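Side-chain contact in Serine/threonine-protein kinase-like protein ACR4 (Arabidopsis thaliana, PDB 7A0J), which is a plant receptor kinase that pairs with the CLE40 peptide to control formative cell divisions in root meristems, represented here by its extracellular propeller domain: residues S121-W126 against K138-L143. Residues are numbered along the deposited sequence; the frame is centred on the assembly and turned at random.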
loop_
_atom_site.group_PDB
_atom_site.type_symbol
_atom_site.label_atom_id
_atom_site.label_comp_id
_atom_site.label_asym_id
_atom_site.label_seq_id
_atom_site.Cartn_x
_atom_site.Cartn_y
_atom_site.Cartn_z
ATOM N N SER A 121 16.444 3.556 9.070
ATOM C CA SER A 121 16.765 4.888 8.494
ATOM C C SER A 121 17.238 4.741 7.040
ATOM O O SER A 121 17.594 5.770 6.431
ATOM C CB SER A 121 17.787 5.590 9.354
ATOM O OG SER A 121 19.079 5.527 8.768
ATOM N N LEU A 122 17.220 3.513 6.509
ATOM C CA LEU A 122 17.725 3.152 5.157
ATOM C C LEU A 122 16.540 2.741 4.270
ATOM O O LEU A 122 15.874 1.735 4.600
ATOM C CB LEU A 122 18.733 2.007 5.295
ATOM C CG LEU A 122 19.845 2.213 6.322
ATOM C CD1 LEU A 122 20.636 0.928 6.523
ATOM C CD2 LEU A 122 20.765 3.353 5.908
ATOM N N VAL A 123 16.291 3.496 3.196
ATOM C CA VAL A 123 15.168 3.263 2.238
ATOM C C VAL A 123 15.733 3.227 0.814
ATOM O O VAL A 123 16.276 4.258 0.363
ATOM C CB VAL A 123 14.070 4.332 2.384
ATOM C CG1 VAL A 123 12.989 4.179 1.324
ATOM C CG2 VAL A 123 13.458 4.322 3.777
ATOM N N ASP A 124 15.604 2.076 0.145
ATOM C CA ASP A 124 15.978 1.865 -1.278
ATOM C C ASP A 124 14.709 1.924 -2.132
ATOM O O ASP A 124 13.735 1.223 -1.786
ATOM C CB ASP A 124 16.687 0.524 -1.474
ATOM C CG ASP A 124 17.945 0.374 -0.640
ATOM O OD1 ASP A 124 18.750 1.322 -0.631
ATOM O OD2 ASP A 124 18.101 -0.685 -0.002
ATOM N N CYS A 125 14.723 2.728 -3.197
ATOM C CA CYS A 125 13.600 2.866 -4.160
ATOM C C CYS A 125 14.098 2.541 -5.574
ATOM O O CYS A 125 15.270 2.841 -5.873
ATOM C CB CYS A 125 12.978 4.256 -4.080
ATOM S SG CYS A 125 12.377 4.665 -2.419
ATOM N N TRP A 126 13.234 1.925 -6.388
ATOM C CA TRP A 126 13.486 1.547 -7.805
ATOM C C TRP A 126 12.352 2.082 -8.684
ATOM O O TRP A 126 11.189 2.002 -8.247
ATOM C CB TRP A 126 13.595 0.024 -7.949
ATOM C CG TRP A 126 14.630 -0.619 -7.081
ATOM C CD1 TRP A 126 15.924 -0.895 -7.417
ATOM C CD2 TRP A 126 14.454 -1.097 -5.735
ATOM N NE1 TRP A 126 16.565 -1.502 -6.371
ATOM C CE2 TRP A 126 15.691 -1.638 -5.326
ATOM C CE3 TRP A 126 13.380 -1.115 -4.837
ATOM C CZ2 TRP A 126 15.879 -2.192 -4.060
ATOM C CZ3 TRP A 126 13.566 -1.662 -3.587
ATOM C CH2 TRP A 126 14.800 -2.194 -3.207
ATOM N N LYS A 138 16.266 9.638 10.948
ATOM C CA LYS A 138 15.230 9.115 11.881
ATOM C C LYS A 138 14.949 7.639 11.575
ATOM O O LYS A 138 15.152 7.219 10.418
ATOM C CB LYS A 138 13.923 9.904 11.747
ATOM C CG LYS A 138 13.958 11.337 12.259
ATOM C CD LYS A 138 12.589 11.988 12.333
ATOM C CE LYS A 138 11.846 12.003 11.011
ATOM N NZ LYS A 138 12.621 12.682 9.945
ATOM N N GLN A 139 14.477 6.897 12.581
ATOM C CA GLN A 139 13.917 5.529 12.430
ATOM C C GLN A 139 12.510 5.653 11.831
ATOM O O GLN A 139 11.703 6.426 12.385
ATOM C CB GLN A 139 13.898 4.813 13.782
ATOM C CG GLN A 139 15.286 4.524 14.339
ATOM C CD GLN A 139 16.054 3.535 13.496
ATOM O OE1 GLN A 139 15.527 2.508 13.072
ATOM N NE2 GLN A 139 17.317 3.837 13.249
ATOM N N LEU A 140 12.238 4.937 10.734
ATOM C CA LEU A 140 10.960 5.008 9.976
ATOM C C LEU A 140 10.304 3.623 9.925
ATOM O O LEU A 140 11.034 2.617 9.962
ATOM C CB LEU A 140 11.234 5.519 8.559
ATOM C CG LEU A 140 11.873 6.904 8.455
ATOM C CD1 LEU A 140 12.278 7.197 7.018
ATOM C CD2 LEU A 140 10.935 7.984 8.975
ATOM N N HIS A 141 8.971 3.596 9.837
ATOM C CA HIS A 141 8.149 2.393 9.536
ATOM C C HIS A 141 6.888 2.831 8.782
ATOM O O HIS A 141 6.748 4.045 8.520
ATOM C CB HIS A 141 7.836 1.617 10.823
ATOM C CG HIS A 141 6.980 2.364 11.790
ATOM N ND1 HIS A 141 5.611 2.192 11.848
ATOM C CD2 HIS A 141 7.288 3.278 12.735
ATOM C CE1 HIS A 141 5.113 2.969 12.788
ATOM N NE2 HIS A 141 6.120 3.646 13.346
ATOM N N SER A 142 6.013 1.879 8.448
ATOM C CA SER A 142 4.707 2.106 7.775
ATOM C C SER A 142 4.909 2.889 6.471
ATOM O O SER A 142 4.253 3.935 6.296
ATOM C CB SER A 142 3.746 2.805 8.706
ATOM O OG SER A 142 3.578 2.064 9.907
ATOM N N LEU A 143 5.790 2.399 5.591
ATOM C CA LEU A 143 5.991 2.938 4.218
ATOM C C LEU A 143 4.641 2.965 3.487
ATOM O O LEU A 143 3.862 2.001 3.638
ATOM C CB LEU A 143 7.005 2.072 3.459
ATOM C CG LEU A 143 8.434 2.610 3.403
ATOM C CD1 LEU A 143 9.000 2.829 4.797
ATOM C CD2 LEU A 143 9.328 1.666 2.612
#
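K138 meets S121 through its backbone: the carbonyl O lies 3.3 Å from S121 CB and 3.4 Å from S121 CA, the latter a bent CA-H...O contact with 126° at the hydrogen. That oxygen is buried here and has no hydrogen-bond partner, while the S121 hydroxyl is taken up by the carbonyl of F136. The lysine side chain makes a cation-pi contact with F161. Q139 also starts out away from S121, but chi1 of -66° and chi2 of -66° fold its amide back, bringing NE2 to 4.3 Å from S121 CB; OE1 accepts a hydrogen bond from the hydroxyl of S119. Strands 120-127 and 139-145 belong to adjacent antiparallel blades of the beta-propeller, with 132-136 at one edge of the first, so the contact bridges two blades. L140 points toward 121-126. Its CD1 reaches V123 CG2 at 4.5 Å, a loose apolar touch, and the leucine also packs on A152 and F161 of its own blade, while V123 leans on W163. Further along, L143 points toward the first blade, where its side chain touches L104, and its backbone N is held by E93.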